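Local coordinates for protein metallo-beta-lactamase 1 (Acinetobacter baumannii, PDB 5MMD) that probably hydrolyses the ring of beta-lactam antibiotics to substituted beta-amino acids with the aid of zinc, a reaction linked to antibiotic resistance, at residues S53-D56 with T57-V61; F160-S163 with L164-G168; L169-T172 with G173-K176. All blocks are in the same frame, centred on the assembly; numbering follows the deposited sequence.

Contact 1 (S53-D56 with T57-V61); sequences SESD and TEKLV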
loop_
_atom_site.group_PDB
_atom_site.type_symbol
_atom_site.label_atom_id
_atom_site.label_comp_id
_atom_site.label_asym_id
_atom_site.label_seq_id
_atom_site.Cartn_x
_atom_site.Cartn_y
_atom_site.Cartn_z
ATOM N N SER A 53 -4.410 -3.855 -12.014
ATOM C CA SER A 53 -4.770 -4.789 -13.091
ATOM C C SER A 53 -3.631 -5.747 -13.409
ATOM O O SER A 53 -2.449 -5.451 -13.133
ATOM C CB SER A 53 -5.178 -4.034 -14.367
ATOM O OG SER A 53 -4.056 -3.460 -15.048
ATOM N N GLU A 54 -3.996 -6.901 -13.959
ATOM C CA GLU A 54 -3.020 -7.882 -14.425
ATOM C C GLU A 54 -2.115 -7.254 -15.478
ATOM O O GLU A 54 -0.877 -7.374 -15.419
ATOM C CB GLU A 54 -3.745 -9.095 -14.984
ATOM C CG GLU A 54 -2.858 -10.163 -15.524
ATOM C CD GLU A 54 -3.629 -11.412 -15.893
ATOM O OE1 GLU A 54 -4.386 -11.941 -15.044
ATOM O OE2 GLU A 54 -3.463 -11.848 -17.050
ATOM N N SER A 55 -2.742 -6.578 -16.440
ATOM C CA SER A 55 -1.995 -5.918 -17.507
ATOM C C SER A 55 -0.927 -4.994 -16.926
ATOM O O SER A 55 0.243 -5.069 -17.307
ATOM C CB SER A 55 -2.925 -5.105 -18.411
ATOM O OG SER A 55 -2.170 -4.448 -19.436
ATOM N N ASP A 56 -1.335 -4.106 -16.022
ATOM C CA ASP A 56 -0.396 -3.124 -15.497
ATOM C C ASP A 56 0.626 -3.762 -14.535
ATOM O O ASP A 56 1.711 -3.238 -14.385
ATOM C CB ASP A 56 -1.140 -1.972 -14.816
ATOM C CG ASP A 56 -1.817 -1.059 -15.823
ATOM O OD1 ASP A 56 -1.248 -0.837 -16.903
ATOM O OD2 ASP A 56 -2.931 -0.608 -15.559
ATOM N N THR A 57 0.285 -4.878 -13.907
ATOM C CA THR A 57 1.238 -5.595 -13.069
ATOM C C THR A 57 2.322 -6.150 -13.993
ATOM O O THR A 57 3.499 -5.946 -13.739
ATOM C CB THR A 57 0.597 -6.722 -12.226
ATOM O OG1 THR A 57 -0.313 -6.142 -11.288
ATOM C CG2 THR A 57 1.687 -7.510 -11.442
ATOM N N GLU A 58 1.934 -6.786 -15.101
ATOM C CA GLU A 58 2.936 -7.215 -16.084
ATOM C C GLU A 58 3.770 -6.038 -16.576
ATOM O O GLU A 58 4.995 -6.178 -16.731
ATOM C CB GLU A 58 2.320 -7.925 -17.303
ATOM C CG GLU A 58 3.408 -8.301 -18.341
ATOM C CD GLU A 58 3.660 -7.224 -19.423
ATOM O OE1 GLU A 58 2.787 -6.344 -19.608
ATOM O OE2 GLU A 58 4.739 -7.232 -20.094
ATOM N N LYS A 59 3.140 -4.886 -16.828
ATOM C CA LYS A 59 3.892 -3.732 -17.311
ATOM C C LYS A 59 4.925 -3.269 -16.297
ATOM O O LYS A 59 6.005 -2.785 -16.687
ATOM C CB LYS A 59 2.959 -2.548 -17.654
ATOM C CG LYS A 59 2.111 -2.775 -18.867
ATOM C CD LYS A 59 1.182 -1.564 -19.119
ATOM C CE LYS A 59 0.526 -1.627 -20.482
ATOM N NZ LYS A 59 -0.470 -2.724 -20.594
ATOM N N LEU A 60 4.591 -3.388 -15.019
ATOM C CA LEU A 60 5.462 -2.931 -13.948
ATOM C C LEU A 60 6.660 -3.856 -13.850
ATOM O O LEU A 60 7.803 -3.411 -13.759
ATOM C CB LEU A 60 4.699 -2.862 -12.625
ATOM C CG LEU A 60 5.503 -2.361 -11.414
ATOM C CD1 LEU A 60 5.957 -0.910 -11.527
ATOM C CD2 LEU A 60 4.689 -2.627 -10.102
ATOM N N VAL A 61 6.389 -5.142 -13.939
ATOM C CA VAL A 61 7.420 -6.155 -13.840
ATOM C C VAL A 61 8.348 -6.038 -15.025
ATOM O O VAL A 61 9.562 -6.157 -14.869
ATOM C CB VAL A 61 6.814 -7.578 -13.747
ATOM C CG1 VAL A 61 7.874 -8.626 -13.922
ATOM C CG2 VAL A 61 6.164 -7.720 -12.400
#
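The first turn of helix 54-66 opens with Thr57 folding back on Ser53, the N-cap residue, and it illustrates how side chains finish the polar end of a helix. Ser53 O is gripped twice by the same residue: Thr57 N donates to it over 2.9 Å, and Thr57 OG1 donates to Ser53 O over another 2.9 Å, the two arriving from opposite faces of the carbonyl plane. The hydroxyl can do this because its first torsion (chi1 -65°) sets OG1 beside its own backbone N and leaves CG2 anti to that N. Ser53 also performs the capping itself. Its OG accepts from Asp56 N at 3.0 Å, satisfying an amide that has no preceding turn to bond to, and the same hydroxyl gives a weak bond to the Asp56 carboxylate.

Thr57 N to Ser53 O is the first rung of the helical ladder, and Glu58 N to Glu54 O, 2.9 Å and nearly straight, continues it. This helix is the crossover of a beta-alpha-beta unit, connecting strand 44-48 to strand 70-75. On its outer surface Lys59 runs back along the helix, CG passing 3.3 Å from Ser55 O. The chain is extended until a bend at its last torsion (chi4 69°), which delivers NZ to Ser55 OG at 2.7 Å. Asp56 meets the middle of that lysine, OD1 lying 3.4 Å from Lys59 CD. The carboxylate and the ammonium are too far apart for a salt bridge, with 4.2 Å between Asp56 OD1 and Lys59 NZ, although their opposite charges may still attract. Asp56 OD1 also receives a weak hydrogen bond from Leu8 N. Thr57 rests on Trp89 and Leu90 of helix 87-92, while Asp56 and Leu60 touch Ser22 and His20 of strand 17-26.

Contact 2 (F160-S163 with L164-G168); sequences FIRS and LESSG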
loop_
_atom_site.group_PDB
_atom_site.type_symbol
_atom_site.label_atom_id
_atom_site.label_comp_id
_atom_site.label_asym_id
_atom_site.label_seq_id
_atom_site.Cartn_x
_atom_site.Cartn_y
_atom_site.Cartn_z
ATOM N N PHE A 160 -4.733 3.349 4.326
ATOM C CA PHE A 160 -4.843 3.736 5.721
ATOM C C PHE A 160 -4.559 5.220 5.915
ATOM O O PHE A 160 -4.950 5.818 6.944
ATOM C CB PHE A 160 -3.850 2.913 6.571
ATOM C CG PHE A 160 -3.810 3.295 8.025
ATOM C CD1 PHE A 160 -4.858 2.974 8.865
ATOM C CD2 PHE A 160 -2.708 3.965 8.566
ATOM C CE1 PHE A 160 -4.836 3.312 10.206
ATOM C CE2 PHE A 160 -2.674 4.293 9.915
ATOM C CZ PHE A 160 -3.754 3.969 10.732
ATOM N N ILE A 161 -3.823 5.793 4.963
ATOM C CA ILE A 161 -3.409 7.196 5.049
ATOM C C ILE A 161 -4.018 7.951 3.906
ATOM O O ILE A 161 -3.932 7.521 2.763
ATOM C CB ILE A 161 -1.831 7.370 5.030
ATOM C CG1 ILE A 161 -1.194 6.727 6.264
ATOM C CG2 ILE A 161 -1.447 8.861 4.918
ATOM C CD1 ILE A 161 -1.771 7.219 7.601
ATOM N N ARG A 162 -4.660 9.073 4.222
ATOM C CA ARG A 162 -5.277 9.930 3.223
ATOM C C ARG A 162 -4.368 11.059 2.766
ATOM O O ARG A 162 -3.571 11.587 3.541
ATOM C CB ARG A 162 -6.563 10.526 3.785
ATOM C CG ARG A 162 -7.572 9.441 4.194
ATOM C CD ARG A 162 -8.111 8.678 2.980
ATOM N NE ARG A 162 -8.988 9.547 2.180
ATOM C CZ ARG A 162 -9.420 9.287 0.950
ATOM N NH1 ARG A 162 -9.078 8.160 0.307
ATOM N NH2 ARG A 162 -10.231 10.160 0.377
ATOM N N SER A 163 -4.530 11.435 1.500
ATOM C CA SER A 163 -3.788 12.547 0.932
ATOM C C SER A 163 -4.236 13.866 1.545
ATOM O O SER A 163 -5.398 14.020 1.996
ATOM C CB SER A 163 -3.963 12.584 -0.586
ATOM O OG SER A 163 -5.265 13.010 -0.885
ATOM N N LEU A 164 -3.323 14.833 1.573
ATOM C CA LEU A 164 -3.641 16.115 2.180
ATOM C C LEU A 164 -4.806 16.803 1.462
ATOM O O LEU A 164 -5.474 17.652 2.058
ATOM C CB LEU A 164 -2.447 17.065 2.182
ATOM C CG LEU A 164 -1.537 17.139 3.403
ATOM C CD1 LEU A 164 -0.622 18.377 3.183
ATOM C CD2 LEU A 164 -2.276 17.231 4.724
ATOM N N GLU A 165 -5.022 16.479 0.188
ATOM C CA GLU A 165 -6.093 17.132 -0.586
ATOM C C GLU A 165 -7.495 16.555 -0.293
ATOM O O GLU A 165 -8.514 17.097 -0.741
ATOM C CB GLU A 165 -5.803 17.020 -2.096
ATOM C CG GLU A 165 -4.578 17.799 -2.545
ATOM C CD GLU A 165 -3.223 17.173 -2.106
ATOM O OE1 GLU A 165 -3.108 15.924 -1.976
ATOM O OE2 GLU A 165 -2.274 17.974 -1.911
ATOM N N SER A 166 -7.533 15.484 0.481
ATOM C CA SER A 166 -8.773 14.805 0.817
ATOM C C SER A 166 -9.385 15.412 2.056
ATOM O O SER A 166 -8.703 15.571 3.063
ATOM C CB SER A 166 -8.514 13.320 1.048
ATOM O OG SER A 166 -8.053 12.690 -0.131
ATOM N N SER A 167 -10.654 15.790 1.977
ATOM C CA SER A 167 -11.386 16.296 3.124
ATOM C C SER A 167 -11.991 15.175 3.981
ATOM O O SER A 167 -12.543 15.430 5.048
ATOM C CB SER A 167 -12.545 17.209 2.657
ATOM O OG SER A 167 -13.493 16.359 2.018
ATOM N N GLY A 168 -11.986 13.956 3.465
ATOM C CA GLY A 168 -12.568 12.852 4.189
ATOM C C GLY A 168 -11.852 11.539 3.946
ATOM O O GLY A 168 -10.784 11.485 3.316
#
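Arg162 and Gly168, together with Ser163 and Ser166, make a local polar contact that ties a surface loop to itself, in the long connection between strand 154-158 and helix 180-190. The example shows how a loop without regular structure can be cross-linked by a turn and one long side chain. Ser163 to Ser166 form a type I beta turn, closed by Ser166 N donating to Ser163 O at 3.0 Å. The two serine side chains double this closure: Ser163 OG and Ser166 OG are hydrogen-bonded at 2.9 Å, and either may be the donor. In Ser163 the hydroxyl lies between its own backbone N and carbonyl carbon (chi1 72°), where it meets Ser166.

Arg162 reaches further along the loop. Bends at its second and third torsions curl the chain so that NE donates to Gly168 O over 2.9 Å, in the plane of that carbonyl and on a lone pair. NH2 adds a weak bond of 3.3 Å to the same Gly168 O. The oxygen thus sits at one edge of the guanidinium, somewhat tilted from its plane, whereas Ser166 OG lies over a face, 3.4 Å from Arg162 NH2 but badly angled for bonding.

The arginine side chain comes within about 5 Å of that of His201, a zinc ligand, and the Leu164 side chain lies about 4 Å from a bound zinc ion. Helix 208-223 borders the loop: Thr213 OG1 bonds Arg162 N, His212 NE2 bonds Ser166 O, and Leu164 touches Glu208 and His212, while Ser163 packs on Pro199 of strand 196-199.

Contact 3 (L169-T172 with G173-K176); sequences LGYT and GEAK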
loop_
_atom_site.group_PDB
_atom_site.type_symbol
_atom_site.label_atom_id
_atom_site.label_comp_id
_atom_site.label_asym_id
_atom_site.label_seq_id
_atom_site.Cartn_x
_atom_site.Cartn_y
_atom_site.Cartn_z
ATOM N N LEU A 169 -12.480 10.457 4.378
ATOM C CA LEU A 169 -11.763 9.203 4.526
ATOM C C LEU A 169 -11.834 8.337 3.310
ATOM O O LEU A 169 -11.212 7.277 3.289
ATOM C CB LEU A 169 -12.282 8.415 5.750
ATOM C CG LEU A 169 -12.048 9.082 7.112
ATOM C CD1 LEU A 169 -12.895 8.373 8.159
ATOM C CD2 LEU A 169 -10.565 9.067 7.493
ATOM N N GLY A 170 -12.580 8.760 2.299
ATOM C CA GLY A 170 -12.690 7.963 1.087
ATOM C C GLY A 170 -13.729 6.847 1.240
ATOM O O GLY A 170 -14.780 7.055 1.840
ATOM N N TYR A 171 -13.454 5.683 0.676
ATOM C CA TYR A 171 -14.378 4.545 0.755
ATOM C C TYR A 171 -14.376 3.929 2.150
ATOM O O TYR A 171 -13.374 3.359 2.581
ATOM C CB TYR A 171 -14.012 3.470 -0.270
ATOM C CG TYR A 171 -14.818 2.194 -0.071
ATOM C CD1 TYR A 171 -16.196 2.192 -0.244
ATOM C CD2 TYR A 171 -14.205 1.004 0.329
ATOM C CE1 TYR A 171 -16.947 1.022 -0.070
ATOM C CE2 TYR A 171 -14.947 -0.168 0.511
ATOM C CZ TYR A 171 -16.309 -0.149 0.324
ATOM O OH TYR A 171 -17.057 -1.297 0.496
ATOM N N THR A 172 -15.491 4.043 2.865
ATOM C CA THR A 172 -15.518 3.601 4.262
ATOM C C THR A 172 -16.478 2.424 4.496
ATOM O O THR A 172 -16.847 2.134 5.631
ATOM C CB THR A 172 -15.923 4.731 5.163
ATOM O OG1 THR A 172 -17.217 5.195 4.757
ATOM C CG2 THR A 172 -14.906 5.862 5.101
ATOM N N GLY A 173 -16.881 1.767 3.415
ATOM C CA GLY A 173 -17.795 0.624 3.482
ATOM C C GLY A 173 -17.273 -0.580 4.241
ATOM O O GLY A 173 -18.076 -1.401 4.690
ATOM N N GLU A 174 -15.951 -0.703 4.388
ATOM C CA GLU A 174 -15.349 -1.765 5.217
ATOM C C GLU A 174 -14.342 -1.193 6.247
ATOM O O GLU A 174 -13.435 -1.889 6.688
ATOM C CB GLU A 174 -14.655 -2.816 4.339
ATOM C CG GLU A 174 -15.561 -3.481 3.306
ATOM C CD GLU A 174 -14.812 -3.884 2.042
ATOM O OE1 GLU A 174 -13.831 -4.637 2.141
ATOM O OE2 GLU A 174 -15.212 -3.458 0.929
ATOM N N ALA A 175 -14.550 0.055 6.660
ATOM C CA ALA A 175 -13.669 0.705 7.622
ATOM C C ALA A 175 -13.974 0.358 9.063
ATOM O O ALA A 175 -15.074 -0.071 9.407
ATOM C CB ALA A 175 -13.741 2.214 7.462
ATOM N N LYS A 176 -12.966 0.581 9.899
ATOM C CA LYS A 176 -13.102 0.540 11.342
ATOM C C LYS A 176 -12.975 1.976 11.830
ATOM O O LYS A 176 -11.891 2.405 12.252
ATOM C CB LYS A 176 -12.031 -0.358 11.965
ATOM C CG LYS A 176 -11.939 -1.732 11.336
ATOM C CD LYS A 176 -13.234 -2.524 11.429
ATOM C CE LYS A 176 -13.507 -2.963 12.848
ATOM N NZ LYS A 176 -14.740 -3.766 12.975
HETATM O O HOH W 1 -13.415 0.726 3.682
#
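Two first torsions bring Tyr171 and Glu174 together. The tyrosine carries CG opposite its backbone N (chi1 171°), which lays the ring against Gly173 of the chain that follows, and the glutamate carries CG opposite its carbonyl carbon (chi1 -57°), with a bend at the next bond that brings the carboxylate to the ring's edge. There the phenol donates: Tyr171 OH to Glu174 OE2 is 2.9 Å, and the acceptor uses its anti lone pair, the one facing away from OE1. OE2 lies in the plane of the ring and also approaches Tyr171 CE2 at 3.3 Å. The carboxylate plane itself stands steeply against the ring, 78° away from it, so the two flat groups meet at an edge without stacking. Gly173 N lies over one ring face, 3.5 Å above the plane and over its centre.

The chain here makes a type I beta turn from Thr172 to Ala175, in the loop between strand 154-158 and helix 180-190 that borders the zinc site. Its closing bond, Ala175 N to Thr172 O, is weak at 3.3 Å, and Ala175 CB packs 4.0 Å from Thr172 CB. A water links the residue before the turn to its third residue, donating to Tyr171 O at 2.9 Å and accepting from Glu174 N at 3.0 Å.

The other carboxylate oxygen of Glu174, OE1, bonds to NE2 of His80, a ligand of the first zinc ion. Glu174 is therefore a second-shell residue for that metal site, consistent with a part in orienting the imidazole. With OE1 on His80 and OE2 on Tyr171 OH, both carboxylate oxygens are held, which would restrict the group's rotation. The tyrosine side chain, about 5 Å from a bound zinc ion, also touches Trp29.

How the contacts relate
Contacts 2 and 3 occupy one loop and touch each other, Arg162 packing against the backbone of Leu169 and Gly170, with centres about 12 Å apart. Contact 1 stands away from both, its centre about 26 Å from either. It is partly buried and belongs to a helix, so its chemistry is that of a capped end and a regular ladder of backbone bonds. The other two lie at the surface and rely on single type I turns, each reinforced by further polar bonds: a serine pair and an arginine in contact 2, a phenol-carboxylate bond and a water in contact 3. A Glu174 carboxylate oxygen in contact 3 bonds the zinc ligand His80, whereas contact 2 meets His212 through a backbone oxygen.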